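Local coordinates for protein bsobi restriction endonuclease (Geobacillus stearothermophilus, PDB 1DC1) that cuts double-stranded DNA as a homodimeric type II restriction endonuclease, recognising the degenerate sequence 5'-CYCGRG-3' and cleaving after its first cytosine, at residues I115-Y118 and L119-G123. Numbering follows the deposited sequence.
Sequences IFRY and LLFQG
Tyr118 and Gln122, one helical turn apart, illustrate how an i to i+4 pair can shield an aromatic face. Gln122 CG sits over one face of the Tyr118 ring in a CH-pi contact, 3.8 Å from the centroid and 16° off the ring normal, displaced toward the rim near CZ. With CG of Tyr118 anti to the backbone N (chi1 168°), the ring turns outward from the helix and offers that face to Gln122 CG. A bend at chi2 of Gln122 brings CD beside the phenol end of the ring, and the amide and ring planes lie 7° apart. A lighter apolar contact joins Ile115 CG2 to Leu119 CD1 at 4.0 Å.

Beneath these side chains run the regular alpha-helical backbone bonds, with Leu119 N donating to Ile115 O, Leu120 N to Phe116 O, Phe121 N to Arg117 O (3.1 Å) and Gln122 N to Tyr118 O (2.9 Å).

The guanidinium of Arg117 is held from outside this turn: NE forms a salt bridge with Glu113, while NH1 bonds to Ser39 of the second subunit. All this lies on the long helix 110-152, where Ile115, Tyr118, Leu119 and Gln122 pack on helix 21-53 and Tyr118, Phe121 and Gln122 on helix 69-75. Phe116 and Leu119 meet Leu119 and Phe116 of the second subunit, placing this buried turn, its nearest atom about 6 Å from the bound DNA, at the dimer interface of an all-helical region away from the central beta sheet.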
loop_
_atom_site.group_PDB
_atom_site.type_symbol
_atom_site.label_atom_id
_atom_site.label_comp_id
_atom_site.label_asym_id
_atom_site.label_seq_id
_atom_site.Cartn_x
_atom_site.Cartn_y
_atom_site.Cartn_z
ATOM N N ILE D 115 -24.489 -1.363 -13.706
ATOM C CA ILE D 115 -23.683 -2.600 -13.611
ATOM C C ILE D 115 -22.189 -2.343 -13.891
ATOM O O ILE D 115 -21.340 -2.868 -13.193
ATOM C CB ILE D 115 -24.194 -3.766 -14.581
ATOM C CG1 ILE D 115 -25.717 -4.048 -14.398
ATOM C CG2 ILE D 115 -23.416 -5.020 -14.297
ATOM C CD1 ILE D 115 -26.211 -4.159 -12.969
ATOM N N PHE D 116 -21.890 -1.545 -14.915
ATOM C CA PHE D 116 -20.529 -1.182 -15.294
ATOM C C PHE D 116 -19.875 -0.405 -14.125
ATOM O O PHE D 116 -18.714 -0.660 -13.796
ATOM C CB PHE D 116 -20.525 -0.284 -16.551
ATOM C CG PHE D 116 -20.870 -1.002 -17.837
ATOM C CD1 PHE D 116 -21.074 -2.395 -17.878
ATOM C CD2 PHE D 116 -20.991 -0.285 -19.016
ATOM C CE1 PHE D 116 -21.403 -3.063 -19.090
ATOM C CE2 PHE D 116 -21.315 -0.939 -20.231
ATOM C CZ PHE D 116 -21.521 -2.318 -20.264
ATOM N N ARG D 117 -20.608 0.537 -13.507
ATOM C CA ARG D 117 -20.039 1.293 -12.391
ATOM C C ARG D 117 -19.868 0.434 -11.169
ATOM O O ARG D 117 -18.868 0.545 -10.464
ATOM C CB ARG D 117 -20.866 2.526 -12.091
ATOM C CG ARG D 117 -20.500 3.592 -13.115
ATOM C CD ARG D 117 -21.389 4.887 -13.197
ATOM N NE ARG D 117 -20.738 5.769 -14.185
ATOM C CZ ARG D 117 -19.698 6.558 -13.915
ATOM N NH1 ARG D 117 -19.183 6.608 -12.685
ATOM N NH2 ARG D 117 -19.127 7.228 -14.896
ATOM N N TYR D 118 -20.837 -0.439 -10.930
ATOM C CA TYR D 118 -20.762 -1.336 -9.790
ATOM C C TYR D 118 -19.465 -2.231 -9.914
ATOM O O TYR D 118 -18.734 -2.400 -8.939
ATOM C CB TYR D 118 -22.055 -2.160 -9.755
ATOM C CG TYR D 118 -21.976 -3.300 -8.818
ATOM C CD1 TYR D 118 -22.175 -3.110 -7.455
ATOM C CD2 TYR D 118 -21.672 -4.594 -9.292
ATOM C CE1 TYR D 118 -22.079 -4.198 -6.572
ATOM C CE2 TYR D 118 -21.583 -5.660 -8.428
ATOM C CZ TYR D 118 -21.789 -5.468 -7.085
ATOM O OH TYR D 118 -21.763 -6.562 -6.262
ATOM N N LEU D 119 -19.169 -2.740 -11.119
ATOM C CA LEU D 119 -17.986 -3.588 -11.365
ATOM C C LEU D 119 -16.679 -2.791 -11.311
ATOM O O LEU D 119 -15.681 -3.228 -10.738
ATOM C CB LEU D 119 -18.098 -4.294 -12.741
ATOM C CG LEU D 119 -19.048 -5.515 -12.821
ATOM C CD1 LEU D 119 -19.452 -5.804 -14.291
ATOM C CD2 LEU D 119 -18.359 -6.732 -12.170
ATOM N N LEU D 120 -16.674 -1.641 -11.957
ATOM C CA LEU D 120 -15.509 -0.803 -11.930
ATOM C C LEU D 120 -15.062 -0.530 -10.473
ATOM O O LEU D 120 -13.879 -0.634 -10.182
ATOM C CB LEU D 120 -15.809 0.530 -12.627
ATOM C CG LEU D 120 -14.625 1.507 -12.643
ATOM C CD1 LEU D 120 -13.555 0.872 -13.567
ATOM C CD2 LEU D 120 -15.070 2.939 -13.090
ATOM N N PHE D 121 -15.990 -0.135 -9.586
ATOM C CA PHE D 121 -15.607 0.136 -8.193
ATOM C C PHE D 121 -15.351 -1.168 -7.401
ATOM O O PHE D 121 -14.453 -1.222 -6.564
ATOM C CB PHE D 121 -16.656 1.045 -7.497
ATOM C CG PHE D 121 -16.769 2.436 -8.116
ATOM C CD1 PHE D 121 -15.631 3.153 -8.471
ATOM C CD2 PHE D 121 -17.988 2.952 -8.446
ATOM C CE1 PHE D 121 -15.725 4.359 -9.167
ATOM C CE2 PHE D 121 -18.090 4.145 -9.132
ATOM C CZ PHE D 121 -16.971 4.850 -9.499
ATOM N N GLN D 122 -16.103 -2.229 -7.691
ATOM C CA GLN D 122 -15.900 -3.529 -7.023
ATOM C C GLN D 122 -14.494 -4.095 -7.386
ATOM O O GLN D 122 -13.934 -4.891 -6.659
ATOM C CB GLN D 122 -16.999 -4.516 -7.442
ATOM C CG GLN D 122 -18.282 -4.349 -6.632
ATOM C CD GLN D 122 -18.169 -4.908 -5.209
ATOM O OE1 GLN D 122 -18.399 -4.208 -4.214
ATOM N NE2 GLN D 122 -17.815 -6.174 -5.108
ATOM N N GLY D 123 -13.931 -3.685 -8.517
ATOM C CA GLY D 123 -12.604 -4.153 -8.872
ATOM C C GLY D 123 -11.572 -3.745 -7.828
ATOM O O GLY D 123 -10.593 -4.449 -7.601
#